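Local atomic coordinates of aspartate aminotransferase (Rhodobacter sphaeroides, PDB entry 3NRA), a protein that probably catalyses the pyridoxal-phosphate-dependent transfer of an amino group from L-aspartate to 2-oxoglutarate, giving oxaloacetate and L-glutamate. Residues B[104-109]-B[273-278]; B[110-115]-B[140-145]; B[120-125]-B[214-219]. One frame throughout, in Å; residues are numbered along the deposited sequence.

Contact 1 (B[104-109]-B[273-278])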
# COMPACT_ATOMS: atom_id res chain seq x y z
N GLY B 104 19.97 0.07 2.45
CA GLY B 104 19.56 1.46 2.66
C GLY B 104 18.59 2.02 1.64
O GLY B 104 18.55 3.23 1.44
N LEU B 105 17.84 1.14 0.96
CA LEU B 105 16.97 1.55 -0.16
C LEU B 105 15.77 0.62 -0.26
O LEU B 105 15.93 -0.56 -0.38
CB LEU B 105 17.72 1.56 -1.48
CG LEU B 105 16.91 1.94 -2.74
CD1 LEU B 105 16.23 3.35 -2.62
CD2 LEU B 105 17.80 1.88 -3.95
N ILE B 106 14.57 1.19 -0.16
CA ILE B 106 13.33 0.43 -0.25
C ILE B 106 12.49 1.04 -1.36
O ILE B 106 12.48 2.27 -1.51
CB ILE B 106 12.54 0.44 1.10
CG1 ILE B 106 11.33 -0.47 1.03
CG2 ILE B 106 12.12 1.86 1.49
CD1 ILE B 106 10.62 -0.72 2.44
N ILE B 107 11.84 0.16 -2.16
CA ILE B 107 10.85 0.56 -3.12
C ILE B 107 9.44 0.32 -2.57
O ILE B 107 9.14 -0.77 -2.09
CB ILE B 107 10.96 -0.21 -4.42
CG1 ILE B 107 12.40 -0.10 -4.99
CG2 ILE B 107 9.91 0.32 -5.44
CD1 ILE B 107 12.62 -0.92 -6.31
N THR B 108 8.57 1.34 -2.70
CA THR B 108 7.32 1.43 -1.95
C THR B 108 6.12 1.76 -2.88
O THR B 108 6.33 2.25 -4.02
CB THR B 108 7.38 2.57 -0.90
OG1 THR B 108 7.70 3.78 -1.57
CG2 THR B 108 8.43 2.29 0.19
N PRO B 109 4.87 1.51 -2.39
CA PRO B 109 3.68 1.92 -3.15
C PRO B 109 3.46 3.44 -3.10
O PRO B 109 2.76 3.97 -2.22
CB PRO B 109 2.54 1.16 -2.47
CG PRO B 109 3.08 0.80 -1.08
CD PRO B 109 4.54 0.67 -1.22
N ALA B 273 15.33 -0.91 7.51
CA ALA B 273 15.06 -2.32 7.90
C ALA B 273 13.67 -2.47 8.59
O ALA B 273 12.92 -3.40 8.30
CB ALA B 273 16.21 -2.89 8.81
N ARG B 274 13.34 -1.54 9.49
CA ARG B 274 12.00 -1.51 10.10
C ARG B 274 10.89 -1.32 9.05
O ARG B 274 9.90 -2.05 9.07
CB ARG B 274 11.93 -0.43 11.16
CG ARG B 274 12.80 -0.74 12.39
CD ARG B 274 12.35 0.01 13.61
NE ARG B 274 12.65 1.43 13.57
CZ ARG B 274 13.57 2.07 14.32
NH1 ARG B 274 14.36 1.42 15.18
NH2 ARG B 274 13.70 3.39 14.21
N MSE B 275 11.08 -0.37 8.12
CA MSE B 275 10.08 -0.08 7.07
C MSE B 275 9.84 -1.33 6.17
O MSE B 275 8.72 -1.56 5.72
CB MSE B 275 10.55 1.10 6.19
CG MSE B 275 10.67 2.45 6.93
SE MSE B 275 11.53 3.80 5.85
CE MSE B 275 10.22 3.84 4.45
N GLU B 276 10.91 -2.10 5.94
CA GLU B 276 10.86 -3.35 5.16
C GLU B 276 10.01 -4.39 5.86
O GLU B 276 9.19 -5.06 5.24
CB GLU B 276 12.27 -3.92 4.99
CG GLU B 276 12.36 -5.17 4.09
CD GLU B 276 12.30 -6.49 4.86
OE1 GLU B 276 13.25 -6.79 5.60
OE2 GLU B 276 11.32 -7.24 4.67
N LYS B 277 10.23 -4.53 7.16
CA LYS B 277 9.50 -5.52 7.94
C LYS B 277 8.02 -5.16 7.95
O LYS B 277 7.17 -6.03 7.74
CB LYS B 277 10.06 -5.60 9.37
CG LYS B 277 11.38 -6.36 9.48
CD LYS B 277 12.22 -5.85 10.67
CE LYS B 277 13.24 -6.88 11.19
NZ LYS B 277 12.81 -7.46 12.53
N LEU B 278 7.72 -3.88 8.11
CA LEU B 278 6.35 -3.44 8.10
C LEU B 278 5.69 -3.58 6.70
O LEU B 278 4.55 -4.01 6.61
CB LEU B 278 6.23 -2.02 8.61
CG LEU B 278 4.84 -1.40 8.64
CD1 LEU B 278 3.83 -2.30 9.32
CD2 LEU B 278 4.90 -0.06 9.35

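Contact 2 (B[110-115]-B[140-145])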
# COMPACT_ATOMS: atom_id res chain seq x y z
N GLY B 110 4.10 4.14 -4.05
CA GLY B 110 4.10 5.59 -4.08
C GLY B 110 5.06 6.12 -3.04
O GLY B 110 5.58 5.36 -2.18
N THR B 111 5.34 7.40 -3.13
CA THR B 111 6.03 8.11 -2.07
C THR B 111 5.12 8.18 -0.84
O THR B 111 5.62 8.23 0.31
CB THR B 111 6.49 9.51 -2.53
OG1 THR B 111 7.44 9.36 -3.56
CG2 THR B 111 7.13 10.28 -1.42
N GLN B 112 3.79 8.17 -1.05
CA GLN B 112 2.86 8.03 0.10
C GLN B 112 3.17 6.74 0.88
O GLN B 112 3.20 6.76 2.10
CB GLN B 112 1.38 8.01 -0.35
CG GLN B 112 0.36 8.08 0.81
CD GLN B 112 0.53 9.35 1.67
OE1 GLN B 112 0.63 10.46 1.13
NE2 GLN B 112 0.54 9.19 2.99
N GLY B 113 3.38 5.64 0.14
CA GLY B 113 3.78 4.36 0.74
C GLY B 113 5.01 4.49 1.62
O GLY B 113 5.02 4.01 2.75
N ALA B 114 6.03 5.19 1.10
CA ALA B 114 7.23 5.44 1.84
C ALA B 114 7.00 6.30 3.08
O ALA B 114 7.58 6.02 4.16
CB ALA B 114 8.28 6.08 0.92
N LEU B 115 6.16 7.33 2.95
CA LEU B 115 5.86 8.23 4.04
C LEU B 115 5.17 7.51 5.20
O LEU B 115 5.59 7.66 6.37
CB LEU B 115 4.98 9.37 3.54
CG LEU B 115 4.58 10.46 4.52
CD1 LEU B 115 5.81 11.19 5.11
CD2 LEU B 115 3.59 11.47 3.83
N ARG B 140 0.42 15.62 9.48
CA ARG B 140 -0.32 15.66 10.75
C ARG B 140 -1.10 14.37 11.02
O ARG B 140 -1.07 13.83 12.16
CB ARG B 140 -1.29 16.85 10.77
CG ARG B 140 -1.97 17.04 12.14
CD ARG B 140 -2.89 18.23 12.19
NE ARG B 140 -3.25 18.50 13.58
CZ ARG B 140 -4.06 19.49 14.00
NH1 ARG B 140 -4.65 20.32 13.14
NH2 ARG B 140 -4.27 19.64 15.31
N LYS B 141 -1.81 13.89 10.00
CA LYS B 141 -2.70 12.73 10.17
C LYS B 141 -1.91 11.47 10.50
O LYS B 141 -2.38 10.62 11.23
CB LYS B 141 -3.54 12.49 8.89
CG LYS B 141 -4.59 13.53 8.62
CD LYS B 141 -5.37 13.20 7.35
CE LYS B 141 -6.56 14.17 7.15
N LEU B 142 -0.72 11.34 9.90
CA LEU B 142 0.15 10.23 10.20
C LEU B 142 0.66 10.25 11.64
O LEU B 142 0.58 9.23 12.35
CB LEU B 142 1.32 10.21 9.25
CG LEU B 142 0.98 9.63 7.88
CD1 LEU B 142 2.10 9.92 6.93
CD2 LEU B 142 0.73 8.12 8.00
N VAL B 143 1.15 11.41 12.08
CA VAL B 143 1.62 11.57 13.46
C VAL B 143 0.51 11.21 14.44
O VAL B 143 0.72 10.45 15.37
CB VAL B 143 2.15 13.01 13.75
CG1 VAL B 143 2.39 13.19 15.19
CG2 VAL B 143 3.49 13.27 12.93
N GLU B 144 -0.68 11.69 14.18
CA GLU B 144 -1.76 11.50 15.11
C GLU B 144 -2.36 10.07 15.07
O GLU B 144 -2.73 9.53 16.12
CB GLU B 144 -2.81 12.63 14.95
CG GLU B 144 -2.28 13.95 15.69
CD GLU B 144 -3.08 15.24 15.41
OE1 GLU B 144 -4.00 15.22 14.56
OE2 GLU B 144 -2.75 16.28 16.07
N PHE B 145 -2.30 9.41 13.91
CA PHE B 145 -2.69 8.02 13.80
C PHE B 145 -1.80 7.09 14.62
O PHE B 145 -2.28 6.13 15.22
CB PHE B 145 -2.64 7.56 12.36
CG PHE B 145 -3.13 6.15 12.16
CD1 PHE B 145 -4.44 5.82 12.41
CD2 PHE B 145 -2.26 5.14 11.78
CE1 PHE B 145 -4.90 4.51 12.22
CE2 PHE B 145 -2.72 3.83 11.62
CZ PHE B 145 -4.03 3.53 11.84

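Contact 3 (B[120-125]-B[214-219])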
# COMPACT_ATOMS: atom_id res chain seq x y z
N ALA B 120 5.66 5.26 10.55
CA ALA B 120 5.39 4.04 11.35
C ALA B 120 6.65 3.51 12.02
O ALA B 120 6.60 3.07 13.17
CB ALA B 120 4.78 2.95 10.50
N ALA B 121 7.77 3.58 11.29
CA ALA B 121 9.08 3.10 11.80
C ALA B 121 9.78 4.06 12.79
O ALA B 121 10.79 3.70 13.39
CB ALA B 121 9.98 2.81 10.64
N THR B 122 9.26 5.29 12.95
CA THR B 122 9.93 6.30 13.73
C THR B 122 9.09 6.93 14.86
O THR B 122 9.65 7.50 15.78
CB THR B 122 10.51 7.42 12.83
OG1 THR B 122 9.44 8.06 12.11
CG2 THR B 122 11.52 6.85 11.85
N VAL B 123 7.75 6.81 14.81
CA VAL B 123 6.89 7.44 15.81
C VAL B 123 6.14 6.39 16.65
O VAL B 123 5.39 5.57 16.13
CB VAL B 123 5.90 8.41 15.17
CG1 VAL B 123 5.04 9.08 16.26
CG2 VAL B 123 6.64 9.48 14.30
N ALA B 124 6.39 6.38 17.94
CA ALA B 124 5.65 5.56 18.87
C ALA B 124 4.66 6.42 19.62
O ALA B 124 4.75 7.65 19.62
CB ALA B 124 6.60 4.89 19.87
N ARG B 125 3.75 5.76 20.32
CA ARG B 125 2.73 6.42 21.10
C ARG B 125 3.32 7.44 22.11
O ARG B 125 4.17 7.09 22.94
CB ARG B 125 1.92 5.36 21.82
CG ARG B 125 0.91 5.89 22.82
CD ARG B 125 -0.21 4.89 23.06
NE ARG B 125 -0.64 4.88 24.45
CZ ARG B 125 -0.06 4.20 25.44
NH1 ARG B 125 1.05 3.45 25.23
NH2 ARG B 125 -0.57 4.26 26.67
N THR B 214 15.74 12.21 14.30
CA THR B 214 15.61 11.64 12.98
C THR B 214 14.84 12.63 12.10
O THR B 214 13.88 13.26 12.56
CB THR B 214 14.85 10.25 13.05
OG1 THR B 214 15.67 9.27 13.68
CG2 THR B 214 14.45 9.76 11.71
N VAL B 215 15.26 12.78 10.86
CA VAL B 215 14.58 13.64 9.92
C VAL B 215 14.12 12.80 8.74
O VAL B 215 14.90 12.01 8.20
CB VAL B 215 15.53 14.78 9.39
CG1 VAL B 215 14.85 15.59 8.33
CG2 VAL B 215 16.02 15.69 10.53
N ILE B 216 12.86 12.96 8.37
CA ILE B 216 12.28 12.40 7.13
C ILE B 216 12.13 13.55 6.17
O ILE B 216 11.34 14.45 6.42
CB ILE B 216 10.89 11.77 7.41
CG1 ILE B 216 10.98 10.70 8.52
CG2 ILE B 216 10.27 11.18 6.11
CD1 ILE B 216 9.60 10.38 9.19
N ALA B 217 12.94 13.59 5.12
CA ALA B 217 12.89 14.67 4.13
C ALA B 217 12.12 14.19 2.90
O ALA B 217 12.56 13.27 2.20
CB ALA B 217 14.28 15.11 3.75
N ASP B 218 10.93 14.77 2.68
CA ASP B 218 10.06 14.38 1.58
C ASP B 218 10.37 15.29 0.35
O ASP B 218 9.87 16.42 0.24
CB ASP B 218 8.58 14.49 2.02
CG ASP B 218 7.60 13.95 0.98
OD1 ASP B 218 7.99 13.78 -0.18
OD2 ASP B 218 6.42 13.73 1.34
N GLN B 219 11.17 14.75 -0.56
CA GLN B 219 11.68 15.47 -1.70
C GLN B 219 11.00 15.05 -2.97
O GLN B 219 11.59 15.11 -4.08
CB GLN B 219 13.20 15.26 -1.80
CG GLN B 219 13.96 15.52 -0.46
CD GLN B 219 15.48 15.63 -0.65
OE1 GLN B 219 16.20 16.13 0.23
NE2 GLN B 219 15.98 15.17 -1.82

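Contact 1 (B[104-109]-B[273-278])
Ile106 lies against the helical turn at Met275 and Glu276 with both of its branches. The long branch ends on backbone: Ile106 CD1 is 3.8 Å from Glu276 N and 3.9 Å from Met275 C. The short branch meets a side chain, with Ile106 CG2 4.0 Å from the terminal methyl CE of Met275, which is present as selenomethionine. Two torsions produce this two-point contact. In Ile106, CG1 is anti to the backbone N (chi1 -174°) and reaches out to the helix. In Met275 the bend at chi3 (63°) folds CE back to the isoleucine methyl. Glu276 adds its CB, 4.4 Å from Ile106 CD1. In the conformer given, one of two deposited, Glu276 OE1 forms a salt bridge with Arg78.

The next shell fixes the two parts. Ile106 is held by backbone hydrogen bonds to Ala265 on strand 263-267, and Ala265 also touches Met275. Gln279, one turn further along the helix, binds the carbonyl of Ile107 through NE2. The contact thus packs helix 269-282 on the outermost strand of the seven-stranded mixed sheet, a helix-on-sheet layer of the large domain of fold-type I aminotransferases.

Contact 2 (B[110-115]-B[140-145])
Leu142 reaches from helix 137-145 to Leu115 on helix 110-120, and one methyl makes the contact. Its CB points toward the other helix. CG is anti to the carbonyl carbon (chi1 -79°), and a chi2 of 168° puts CD1 anti to CA, which extends the chain from CB to that methyl. There Leu142 CD1 meets the branch point of Leu115, with CG at 3.5 Å. It is also 3.8 Å from Leu115 CD2. The methyl therefore sits against one flank of the leucine fork. The helix backbones stay well apart, 8.6 Å between Leu115 CA and Leu142 CA, so the leucines bridge the gap.

A turn earlier, Gln112 brings its amide up to the same methyl. Its nitrogen NE2 comes within 4.3 Å of Leu142 CD1, which is a packing contact. Both ends of this buried amide have partners: OE1 is hydrogen-bonded to the hydroxyl of Tyr136, and NE2 to the carbonyl of Ile281 of the second subunit. These two bonds limit the rotation of the amide. Ile281 of that subunit also packs on Leu142, so the helix pair lies beside the dimer interface.

The start of helix 110-120 serves the cofactor. The backbone N atoms of Thr111 and Gln112 bind phosphate oxygens OP2 and OP3 of the modified lysine LLP at position 253. Leucine packing thus joins two helices of the large domain next to a phosphate-binding helix N-terminus, as in class I aminotransferases.

Contact 3 (B[120-125]-B[214-219])
Thr122 overlaps the side chains of Thr214 and Ile216 on strand 214-218, using a different branch for each. Its methyl faces a methyl: Thr122 CG2 is 4.1 Å from Thr214 CG2. Its hydroxyl oxygen faces the end of the isoleucine, with Thr122 OG1 3.7 Å from Ile216 CD1. Both are packing contacts.

The torsion of Thr122 sorts the two branches. At chi1 61°, OG1 stands between the backbone N and the carbonyl carbon, while CG2 is anti to the carbonyl carbon. The hydroxyl has its polar partner at the end of the preceding helix, in a hydrogen bond to the carbonyl of Ala118. A second, weak bond runs to the carbonyl of Val119. Ile216 CD1 therefore lies beside a hydroxyl already engaged with its own helix.

On the strand, Thr214 and Ile216 are two residues apart and both direct their CB toward the loop. Thr214 turns CG2 to the contact. Ile216 extends CG1 and CD1, and its chi2 of 160° carries the terminal methyl outward to Thr122. Thr122 also packs on Val182 of the neighbouring strand 182-186. Ile271 of helix 269-282 touches both threonines and closes this small cluster.

The far end of the strand has another role. Asp218 OD2 is hydrogen-bonded to the pyridine N1 of the modified lysine LLP at position 253, the aspartate–pyridine pairing of fold-type I pyridoxal-phosphate enzymes. The contact itself joins the chain leaving helix 110-120 to the first half of this strand, whose last residue, Asp218, meets the cofactor, within the alpha/beta large domain.

In the fold
Contact 1 closes the longest span of the three, with 163 residues between its segments, and contacts 2 and 3 are nested inside it. The segments of contacts 2 and 3 alternate along the chain. The centres of contacts 1 and 2 are about 14 Å apart. Those of contacts 1 and 3 are about 13 Å apart, and those of contacts 2 and 3 about 9 Å. Contacts 1 and 3 reach the same seven-stranded sheet, at strands 105-108 and 214-218. Helix 110-120 follows strand 105-108: its beginning belongs to contact 2, while the chain at its far end runs into segment 120-125 of contact 3. Thr111 CG2 lies 3.8 Å from Asp218 OD1, bringing the phosphate-binding and pyridine-binding segments together. All three contacts also touch the second subunit.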